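Local structure of putative metal-dependent hydrolase (Bacillus subtilis, 6KNS) at residues A[213-218]-A[239-244]; A[166-171]-A[202-207]; A[180-185]-A[225-230]. The protein is a metallo-beta-lactamase-fold enzyme that binds two zinc ions and probably acts as a hydrolase, perhaps on RNA as its RNase Z-like relatives do. All blocks are in the same frame, centred on the assembly; numbering follows the deposited sequence.

Contact 1 (A[213-218]-A[239-244]); sequences LLLTHL and VNIAKS. With ZN (zinc ion), chain G.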
loop_
_atom_site.group_PDB
_atom_site.type_symbol
_atom_site.label_atom_id
_atom_site.label_comp_id
_atom_site.label_asym_id
_atom_site.label_seq_id
_atom_site.Cartn_x
_atom_site.Cartn_y
_atom_site.Cartn_z
ATOM N N LEU A 213 8.076 -11.013 -24.595
ATOM C CA LEU A 213 8.066 -11.434 -23.203
ATOM C C LEU A 213 8.457 -10.272 -22.284
ATOM O O LEU A 213 9.439 -9.574 -22.554
ATOM C CB LEU A 213 9.001 -12.639 -23.002
ATOM C CG LEU A 213 9.198 -13.200 -21.599
ATOM C CD1 LEU A 213 7.840 -13.623 -21.007
ATOM C CD2 LEU A 213 10.209 -14.358 -21.588
ATOM N N LEU A 214 7.674 -10.088 -21.221
ATOM C CA LEU A 214 7.936 -9.096 -20.170
ATOM C C LEU A 214 8.064 -9.785 -18.826
ATOM O O LEU A 214 7.134 -10.421 -18.366
ATOM C CB LEU A 214 6.809 -8.057 -20.080
ATOM C CG LEU A 214 7.005 -6.914 -19.073
ATOM C CD1 LEU A 214 8.151 -5.985 -19.506
ATOM C CD2 LEU A 214 5.734 -6.106 -18.892
ATOM N N LEU A 215 9.229 -9.653 -18.213
ATOM C CA LEU A 215 9.532 -10.307 -16.977
ATOM C C LEU A 215 9.177 -9.395 -15.816
ATOM O O LEU A 215 9.572 -8.240 -15.787
ATOM C CB LEU A 215 11.026 -10.664 -16.954
ATOM C CG LEU A 215 11.516 -11.541 -18.125
ATOM C CD1 LEU A 215 13.053 -11.752 -18.042
ATOM C CD2 LEU A 215 10.788 -12.895 -18.179
ATOM N N THR A 216 8.465 -9.923 -14.832
ATOM C CA THR A 216 7.990 -9.118 -13.721
ATOM C C THR A 216 8.010 -9.924 -12.389
ATOM O O THR A 216 8.589 -11.025 -12.300
ATOM C CB THR A 216 6.594 -8.554 -14.089
ATOM O OG1 THR A 216 6.181 -7.604 -13.100
ATOM C CG2 THR A 216 5.530 -9.678 -14.215
ATOM N N HIS A 217 7.422 -9.353 -11.348
ATOM C CA HIS A 217 7.414 -9.958 -10.011
ATOM C C HIS A 217 8.844 -10.195 -9.565
ATOM O O HIS A 217 9.209 -11.279 -9.130
ATOM C CB HIS A 217 6.620 -11.246 -10.008
ATOM C CG HIS A 217 5.979 -11.555 -8.702
ATOM N ND1 HIS A 217 6.635 -12.226 -7.692
ATOM C CD2 HIS A 217 4.745 -11.240 -8.222
ATOM C CE1 HIS A 217 5.816 -12.354 -6.660
ATOM N NE2 HIS A 217 4.664 -11.760 -6.954
ATOM N N LEU A 218 9.623 -9.126 -9.650
ATOM C CA LEU A 218 11.077 -9.177 -9.636
ATOM C C LEU A 218 11.643 -9.394 -8.237
ATOM O O LEU A 218 11.017 -9.016 -7.246
ATOM C CB LEU A 218 11.632 -7.869 -10.200
ATOM C CG LEU A 218 11.205 -7.524 -11.612
ATOM C CD1 LEU A 218 11.711 -6.068 -11.987
ATOM C CD2 LEU A 218 11.692 -8.615 -12.576
ATOM N N VAL A 239 12.582 -9.621 -25.218
ATOM C CA VAL A 239 12.418 -9.771 -23.781
ATOM C C VAL A 239 12.798 -8.448 -23.070
ATOM O O VAL A 239 13.927 -7.934 -23.233
ATOM C CB VAL A 239 13.307 -10.915 -23.205
ATOM C CG1 VAL A 239 13.013 -11.110 -21.688
ATOM C CG2 VAL A 239 13.100 -12.240 -23.976
ATOM N N ASN A 240 11.861 -7.941 -22.266
ATOM C CA ASN A 240 12.055 -6.765 -21.443
ATOM C C ASN A 240 11.859 -7.074 -19.960
ATOM O O ASN A 240 11.200 -8.042 -19.577
ATOM C CB ASN A 240 11.071 -5.663 -21.861
ATOM C CG ASN A 240 11.310 -5.215 -23.285
ATOM O OD1 ASN A 240 12.358 -4.685 -23.577
ATOM N ND2 ASN A 240 10.364 -5.459 -24.175
ATOM N N ILE A 241 12.458 -6.221 -19.144
ATOM C CA ILE A 241 12.293 -6.222 -17.694
ATOM C C ILE A 241 11.236 -5.163 -17.368
ATOM O O ILE A 241 11.336 -4.022 -17.789
ATOM C CB ILE A 241 13.617 -5.861 -16.986
ATOM C CG1 ILE A 241 14.754 -6.822 -17.419
ATOM C CG2 ILE A 241 13.462 -5.917 -15.455
ATOM C CD1 ILE A 241 14.336 -8.292 -17.314
ATOM N N ALA A 242 10.227 -5.556 -16.608
ATOM C CA ALA A 242 9.164 -4.670 -16.163
ATOM C C ALA A 242 9.725 -3.537 -15.269
ATOM O O ALA A 242 10.671 -3.758 -14.541
ATOM C CB ALA A 242 8.119 -5.494 -15.362
ATOM N N LYS A 243 9.127 -2.349 -15.325
ATOM C CA LYS A 243 9.366 -1.268 -14.348
ATOM C C LYS A 243 8.102 -0.427 -14.290
ATOM O O LYS A 243 7.337 -0.429 -15.253
ATOM C CB LYS A 243 10.576 -0.400 -14.763
ATOM C CG LYS A 243 10.443 0.326 -16.174
ATOM C CD LYS A 243 11.469 1.495 -16.366
ATOM C CE LYS A 243 12.902 1.010 -16.292
ATOM N NZ LYS A 243 13.885 2.131 -16.524
ATOM N N SER A 244 7.843 0.287 -13.198
ATOM C CA SER A 244 6.682 1.197 -13.175
ATOM C C SER A 244 6.832 2.131 -14.357
ATOM O O SER A 244 7.913 2.615 -14.602
ATOM C CB SER A 244 6.584 2.036 -11.875
ATOM O OG SER A 244 6.429 1.211 -10.720
HETATM ZN ZN ZN G . 3.011 -12.322 -5.775
HETATM O O HOH W 1 8.227 -6.765 -23.406
#
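The last beta-alpha-beta unit of the second sheet ends in this contact, where L213, L214 and L215 of strand 212-216 pair in parallel with V239, N240 and I241 of strand 238-241, an outermost strand of that sheet within the chain. Three backbone bonds join them. N240 N donates to L213 O, L215 N to N240 O at 2.9 Å with a nearly straight N-H...O angle of 175°, and A242 N to L215 O, which carries the ladder one residue past the end of the edge strand. L213 O also accepts a CA-H...O contact from V239 CA at 3.2 Å. Side chains alternate between the faces. On the face of L213, V239 and I241, the branch CD1 of L215 lies between two partners, 3.7 Å from V239 CG1 and 3.8 Å from I241 CD1; helix 225-231 covers this group through L227 and A231. On the face of L214 and N240, CG of L214 stands anti to the backbone N (chi1 -176°), and its CD1 leans across onto the neighbouring segment, 3.6 Å from A242 N. A242 CB meets T216 CB at 3.6 Å, while T216 OG1 bonds to Y28 OH of the first sheet. N240 ND2 is hydrogen-bonded to E238 and to a water that gives a weak bond to L213 O. Just beyond the strand, H217 NE2 binds zinc at 2.1 Å, with D69, H70 and D161 completing the site. A metal ligand in the loop just past the C-terminal end of a core strand is typical of the dinuclear metallo-beta-lactamase site.

Contact 2 (A[166-171]-A[202-207]); sequences DSFIPF and GRIAKE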
loop_
_atom_site.group_PDB
_atom_site.type_symbol
_atom_site.label_atom_id
_atom_site.label_comp_id
_atom_site.label_asym_id
_atom_site.label_seq_id
_atom_site.Cartn_x
_atom_site.Cartn_y
_atom_site.Cartn_z
ATOM N N ASP A 166 3.239 -27.092 -17.871
ATOM C CA ASP A 166 3.061 -27.216 -19.310
ATOM C C ASP A 166 1.777 -26.549 -19.768
ATOM O O ASP A 166 1.705 -26.007 -20.862
ATOM C CB ASP A 166 3.026 -28.694 -19.736
ATOM C CG ASP A 166 4.414 -29.355 -19.745
ATOM O OD1 ASP A 166 5.448 -28.653 -19.716
ATOM O OD2 ASP A 166 4.454 -30.593 -19.803
ATOM N N SER A 167 0.757 -26.582 -18.938
ATOM C CA SER A 167 -0.526 -25.995 -19.319
ATOM C C SER A 167 -0.433 -24.480 -19.668
ATOM O O SER A 167 -1.299 -23.935 -20.361
ATOM C CB SER A 167 -1.513 -26.220 -18.192
ATOM O OG SER A 167 -0.960 -25.657 -17.004
ATOM N N PHE A 168 0.607 -23.788 -19.210
ATOM C CA PHE A 168 0.755 -22.388 -19.614
ATOM C C PHE A 168 0.942 -22.231 -21.144
ATOM O O PHE A 168 0.701 -21.151 -21.683
ATOM C CB PHE A 168 1.958 -21.754 -18.922
ATOM C CG PHE A 168 1.675 -21.163 -17.559
ATOM C CD1 PHE A 168 0.759 -20.152 -17.411
ATOM C CD2 PHE A 168 2.404 -21.573 -16.448
ATOM C CE1 PHE A 168 0.541 -19.564 -16.155
ATOM C CE2 PHE A 168 2.196 -21.009 -15.205
ATOM C CZ PHE A 168 1.271 -19.994 -15.053
ATOM N N ILE A 169 1.370 -23.298 -21.838
ATOM C CA ILE A 169 1.756 -23.168 -23.239
ATOM C C ILE A 169 0.538 -23.034 -24.128
ATOM O O ILE A 169 0.450 -22.051 -24.863
ATOM C CB ILE A 169 2.731 -24.281 -23.685
ATOM C CG1 ILE A 169 4.108 -24.015 -23.072
ATOM C CG2 ILE A 169 2.851 -24.374 -25.219
ATOM C CD1 ILE A 169 5.060 -25.214 -23.136
ATOM N N PRO A 170 -0.409 -23.998 -24.070
ATOM C CA PRO A 170 -1.672 -23.804 -24.793
ATOM C C PRO A 170 -2.445 -22.569 -24.345
ATOM O O PRO A 170 -3.010 -21.869 -25.169
ATOM C CB PRO A 170 -2.484 -25.062 -24.457
ATOM C CG PRO A 170 -1.501 -26.065 -23.968
ATOM C CD PRO A 170 -0.284 -25.363 -23.518
ATOM N N PHE A 171 -2.484 -22.312 -23.047
ATOM C CA PHE A 171 -3.144 -21.112 -22.546
ATOM C C PHE A 171 -2.640 -19.812 -23.180
ATOM O O PHE A 171 -3.435 -18.936 -23.500
ATOM C CB PHE A 171 -2.978 -21.013 -21.030
ATOM C CG PHE A 171 -3.784 -19.905 -20.401
ATOM C CD1 PHE A 171 -5.190 -19.941 -20.431
ATOM C CD2 PHE A 171 -3.148 -18.851 -19.752
ATOM C CE1 PHE A 171 -5.943 -18.916 -19.813
ATOM C CE2 PHE A 171 -3.876 -17.839 -19.135
ATOM C CZ PHE A 171 -5.266 -17.867 -19.156
ATOM N N GLY A 202 11.063 -18.042 -20.276
ATOM C CA GLY A 202 11.503 -18.117 -21.664
ATOM C C GLY A 202 10.868 -19.272 -22.418
ATOM O O GLY A 202 10.497 -19.160 -23.594
ATOM N N ARG A 203 10.756 -20.391 -21.723
ATOM C CA ARG A 203 10.236 -21.596 -22.310
ATOM C C ARG A 203 8.792 -21.388 -22.704
ATOM O O ARG A 203 8.382 -21.789 -23.791
ATOM C CB ARG A 203 10.360 -22.744 -21.314
ATOM C CG ARG A 203 9.699 -24.015 -21.818
ATOM C CD ARG A 203 10.047 -25.215 -20.966
ATOM N NE ARG A 203 9.588 -26.450 -21.633
ATOM C CZ ARG A 203 9.380 -27.619 -21.040
ATOM N NH1 ARG A 203 9.549 -27.765 -19.736
ATOM N NH2 ARG A 203 8.981 -28.657 -21.774
ATOM N N ILE A 204 8.031 -20.720 -21.842
ATOM C CA ILE A 204 6.616 -20.460 -22.133
ATOM C C ILE A 204 6.473 -19.577 -23.358
ATOM O O ILE A 204 5.734 -19.925 -24.284
ATOM C CB ILE A 204 5.825 -19.861 -20.969
ATOM C CG1 ILE A 204 5.764 -20.828 -19.777
ATOM C CG2 ILE A 204 4.430 -19.587 -21.424
ATOM C CD1 ILE A 204 5.403 -20.158 -18.388
ATOM N N ALA A 205 7.208 -18.475 -23.393
ATOM C CA ALA A 205 7.164 -17.560 -24.527
ATOM C C ALA A 205 7.546 -18.333 -25.809
ATOM O O ALA A 205 6.929 -18.172 -26.864
ATOM C CB ALA A 205 8.115 -16.410 -24.294
ATOM N N LYS A 206 8.558 -19.186 -25.694
ATOM C CA LYS A 206 9.071 -19.914 -26.859
ATOM C C LYS A 206 8.023 -20.869 -27.396
ATOM O O LYS A 206 7.611 -20.754 -28.545
ATOM C CB LYS A 206 10.354 -20.692 -26.538
ATOM C CG LYS A 206 10.757 -21.655 -27.658
ATOM C CD LYS A 206 12.073 -22.336 -27.359
ATOM C CE LYS A 206 12.524 -23.156 -28.551
ATOM N NZ LYS A 206 13.414 -24.230 -28.066
ATOM N N GLU A 207 7.573 -21.789 -26.553
ATOM C CA GLU A 207 6.686 -22.854 -27.028
ATOM C C GLU A 207 5.291 -22.346 -27.359
ATOM O O GLU A 207 4.610 -22.939 -28.181
ATOM C CB GLU A 207 6.640 -23.994 -26.029
ATOM C CG GLU A 207 7.986 -24.644 -25.909
ATOM C CD GLU A 207 7.951 -25.973 -25.222
ATOM O OE1 GLU A 207 7.017 -26.754 -25.500
ATOM O OE2 GLU A 207 8.873 -26.255 -24.416
#
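I169 and I204 bring their CA atoms within 5.7 Å of each other where the short helix 168-171 meets helix 198-208. The tight part is apolar. I204 carries CG1 beside its backbone N (chi1 -63°), which sends CD1 toward F168; there it lies 3.8 Å from F168 CB and equally near CD2, approaching the ring obliquely. F168 continues inward onto L136 and A146, and I204 onto L178 and M196, so this end belongs to the buried layer between the helices and the second sheet of the metallo-beta-lactamase fold. Helix 168-171 leads into strand 177-181 of that sheet, and helix 198-208 follows it. Farther out, I169 crosses the side chain of E207. Its CD1 sits 3.5 Å from E207 CB and 3.4 Å from OE1, while CG2 rests against the E207 carbonyl, 3.7 Å from E207 O. The outer side, where D166, R203 and E207 are exposed to solvent, is polar and held less closely across the contact. R203 and E207, one helical turn apart, form a salt bridge: R203 NE gives a nearly straight bond of 2.9 Å to E207 OE2, which lies in the guanidinium plane and is approached on its syn side, but from well out of the carboxylate plane. With NE so bound, one face of the guanidinium is turned to D166, whose OD1 stays 4.1 Å from R203 NH2. The carboxylate and guanidinium planes are 81° apart and no N-H points at the oxygen, so any attraction is probably one of charge alone; D166 OD1 is hydrogen-bonded instead to Y164 OH.

Contact 3 (A[180-185]-A[225-230]); sequences SECNFY and DNLRKE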
loop_
_atom_site.group_PDB
_atom_site.type_symbol
_atom_site.label_atom_id
_atom_site.label_comp_id
_atom_site.label_asym_id
_atom_site.label_seq_id
_atom_site.Cartn_x
_atom_site.Cartn_y
_atom_site.Cartn_z
ATOM N N SER A 180 5.127 -12.553 -17.643
ATOM C CA SER A 180 5.447 -13.679 -16.817
ATOM C C SER A 180 6.159 -13.228 -15.585
ATOM O O SER A 180 7.091 -12.437 -15.644
ATOM C CB SER A 180 6.373 -14.659 -17.529
ATOM O OG SER A 180 6.602 -15.783 -16.698
ATOM N N GLU A 181 5.711 -13.765 -14.466
ATOM C CA GLU A 181 6.428 -13.650 -13.238
ATOM C C GLU A 181 7.824 -14.251 -13.483
ATOM O O GLU A 181 8.007 -15.135 -14.336
ATOM C CB GLU A 181 5.647 -14.331 -12.104
ATOM C CG GLU A 181 5.742 -15.844 -11.989
ATOM C CD GLU A 181 6.323 -16.244 -10.630
ATOM O OE1 GLU A 181 7.578 -16.288 -10.492
ATOM O OE2 GLU A 181 5.513 -16.470 -9.697
ATOM N N CYS A 182 8.806 -13.721 -12.776
ATOM C CA CYS A 182 10.150 -14.199 -12.889
ATOM C C CYS A 182 10.891 -13.881 -11.613
ATOM O O CYS A 182 11.821 -13.109 -11.616
ATOM C CB CYS A 182 10.787 -13.515 -14.095
ATOM S SG CYS A 182 12.388 -14.139 -14.564
ATOM N N ASN A 183 10.481 -14.483 -10.516
ATOM C CA ASN A 183 10.997 -14.119 -9.208
ATOM C C ASN A 183 12.387 -14.713 -8.929
ATOM O O ASN A 183 13.012 -14.312 -7.970
ATOM C CB ASN A 183 10.010 -14.568 -8.116
ATOM C CG ASN A 183 9.973 -13.602 -6.918
ATOM O OD1 ASN A 183 11.006 -13.084 -6.472
ATOM N ND2 ASN A 183 8.805 -13.339 -6.431
ATOM N N PHE A 184 12.843 -15.673 -9.751
ATOM C CA PHE A 184 14.119 -16.378 -9.549
ATOM C C PHE A 184 15.025 -16.386 -10.776
ATOM O O PHE A 184 14.531 -16.298 -11.894
ATOM C CB PHE A 184 13.851 -17.829 -9.109
ATOM C CG PHE A 184 13.346 -17.940 -7.700
ATOM C CD1 PHE A 184 14.199 -18.199 -6.671
ATOM C CD2 PHE A 184 12.011 -17.769 -7.415
ATOM C CE1 PHE A 184 13.720 -18.291 -5.342
ATOM C CE2 PHE A 184 11.525 -17.840 -6.109
ATOM C CZ PHE A 184 12.371 -18.113 -5.080
ATOM N N TYR A 185 16.348 -16.493 -10.551
ATOM C CA TYR A 185 17.361 -16.511 -11.612
ATOM C C TYR A 185 17.511 -17.929 -12.155
ATOM O O TYR A 185 17.023 -18.886 -11.558
ATOM C CB TYR A 185 18.714 -15.965 -11.091
ATOM C CG TYR A 185 18.639 -14.469 -10.775
ATOM C CD1 TYR A 185 18.224 -14.002 -9.525
ATOM C CD2 TYR A 185 18.893 -13.519 -11.765
ATOM C CE1 TYR A 185 18.134 -12.622 -9.256
ATOM C CE2 TYR A 185 18.803 -12.151 -11.518
ATOM C CZ TYR A 185 18.399 -11.709 -10.263
ATOM O OH TYR A 185 18.326 -10.371 -10.020
ATOM N N ASP A 225 19.031 -7.331 -15.116
ATOM C CA ASP A 225 19.318 -7.530 -16.544
ATOM C C ASP A 225 19.766 -8.952 -16.879
ATOM O O ASP A 225 19.576 -9.401 -18.018
ATOM C CB ASP A 225 20.352 -6.516 -17.045
ATOM C CG ASP A 225 19.732 -5.145 -17.380
ATOM O OD1 ASP A 225 18.542 -4.920 -17.067
ATOM O OD2 ASP A 225 20.433 -4.308 -17.986
ATOM N N ASN A 226 20.326 -9.670 -15.903
ATOM C CA ASN A 226 20.653 -11.068 -16.123
ATOM C C ASN A 226 19.428 -11.907 -16.368
ATOM O O ASN A 226 19.543 -12.906 -17.057
ATOM C CB ASN A 226 21.452 -11.684 -14.981
ATOM C CG ASN A 226 22.899 -11.246 -14.970
ATOM O OD1 ASN A 226 23.413 -10.752 -15.957
ATOM N ND2 ASN A 226 23.563 -11.438 -13.848
ATOM N N LEU A 227 18.276 -11.533 -15.802
ATOM C CA LEU A 227 17.031 -12.286 -16.042
ATOM C C LEU A 227 16.657 -12.228 -17.517
ATOM O O LEU A 227 16.263 -13.209 -18.093
ATOM C CB LEU A 227 15.867 -11.742 -15.197
ATOM C CG LEU A 227 16.032 -11.803 -13.665
ATOM C CD1 LEU A 227 14.984 -10.965 -12.953
ATOM C CD2 LEU A 227 15.996 -13.260 -13.223
ATOM N N ARG A 228 16.778 -11.055 -18.121
ATOM C CA ARG A 228 16.587 -10.910 -19.544
ATOM C C ARG A 228 17.586 -11.740 -20.380
ATOM O O ARG A 228 17.176 -12.409 -21.335
ATOM C CB ARG A 228 16.710 -9.448 -19.940
ATOM C CG ARG A 228 16.568 -9.219 -21.402
ATOM C CD ARG A 228 16.738 -7.747 -21.776
ATOM N NE ARG A 228 16.877 -7.693 -23.216
ATOM C CZ ARG A 228 17.972 -8.016 -23.901
ATOM N NH1 ARG A 228 19.114 -8.371 -23.286
ATOM N NH2 ARG A 228 17.926 -7.968 -25.222
ATOM N N LYS A 229 18.875 -11.698 -20.041
ATOM C CA LYS A 229 19.863 -12.471 -20.806
ATOM C C LYS A 229 19.616 -13.987 -20.711
ATOM O O LYS A 229 19.759 -14.746 -21.691
ATOM C CB LYS A 229 21.266 -12.176 -20.300
ATOM C CG LYS A 229 21.750 -10.767 -20.549
ATOM C CD LYS A 229 23.206 -10.587 -20.071
ATOM C CE LYS A 229 23.627 -9.137 -20.194
ATOM N NZ LYS A 229 24.973 -8.927 -19.676
ATOM N N GLU A 230 19.260 -14.422 -19.514
ATOM C CA GLU A 230 18.953 -15.831 -19.259
ATOM C C GLU A 230 17.720 -16.238 -20.049
ATOM O O GLU A 230 17.706 -17.299 -20.647
ATOM C CB GLU A 230 18.696 -16.049 -17.759
ATOM C CG GLU A 230 19.939 -15.956 -16.897
ATOM C CD GLU A 230 19.628 -15.622 -15.432
ATOM O OE1 GLU A 230 18.456 -15.727 -14.975
ATOM O OE2 GLU A 230 20.572 -15.240 -14.717
#
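Y185 and L227 carry the contact between the segment that leaves core strand 177-181 and helix 225-231, the helix of the last beta-alpha-beta unit in the metallo-beta-lactamase fold. The tyrosine has CG anti to its carbonyl carbon (chi1 -68°), and with chi2 at 87° the ring presents one face to the helix. CD2 of L227 stands over that face, 3.3 Å from Y185 CD2, a close CH-pi approach in which the two side chains cross at about a right angle. L227 CG also lies close, 3.5 Å from Y185 CE2. The same CD2 methyl is shared with C182, whose SG is 3.9 Å away, and with the backbone oxygen of F184. CD1 of L227 lies nearer C182 O. N226 contributes just an oblique touch of its CB on the ring. E230, one turn further along the helix, is extended beyond CG, which brings its carboxylate alongside the start of the tyrosine side chain, the planes of ring and carboxylate 77° apart. OE1 comes within 3.6 Å of Y185 CA and is gripped by two hydrogen bonds, from A186 N and with S198 OG. The far end of the ring is held as well, since Y185 OH bonds to F221 O. E230 OE2 approaches the ring at its edge, near its plane, 3.8 Å from Y185 CD2.

Overall arrangement
Contacts 1 and 3 share the sheet that holds strands 177-181 and 212-216, their centres about 8 Å apart; T216 joins them directly, its N probably bonded to S180 O and its O to C182 N (2.7 Å). Helix 225-231 connects the two strands of contact 1 and, since 180-185 comes before 213-218, the segments of the two contacts alternate. Contact 2, its centre about 17 Å from that of contact 1, touches it where L213 CD2 meets A205 CB at 4.0 Å. Contacts 2 and 3, centres about 16 Å apart, do not touch. H217 of contact 1 binds zinc, whereas the side chains of F168 and F184 are about 12 and 10 Å from a zinc ion.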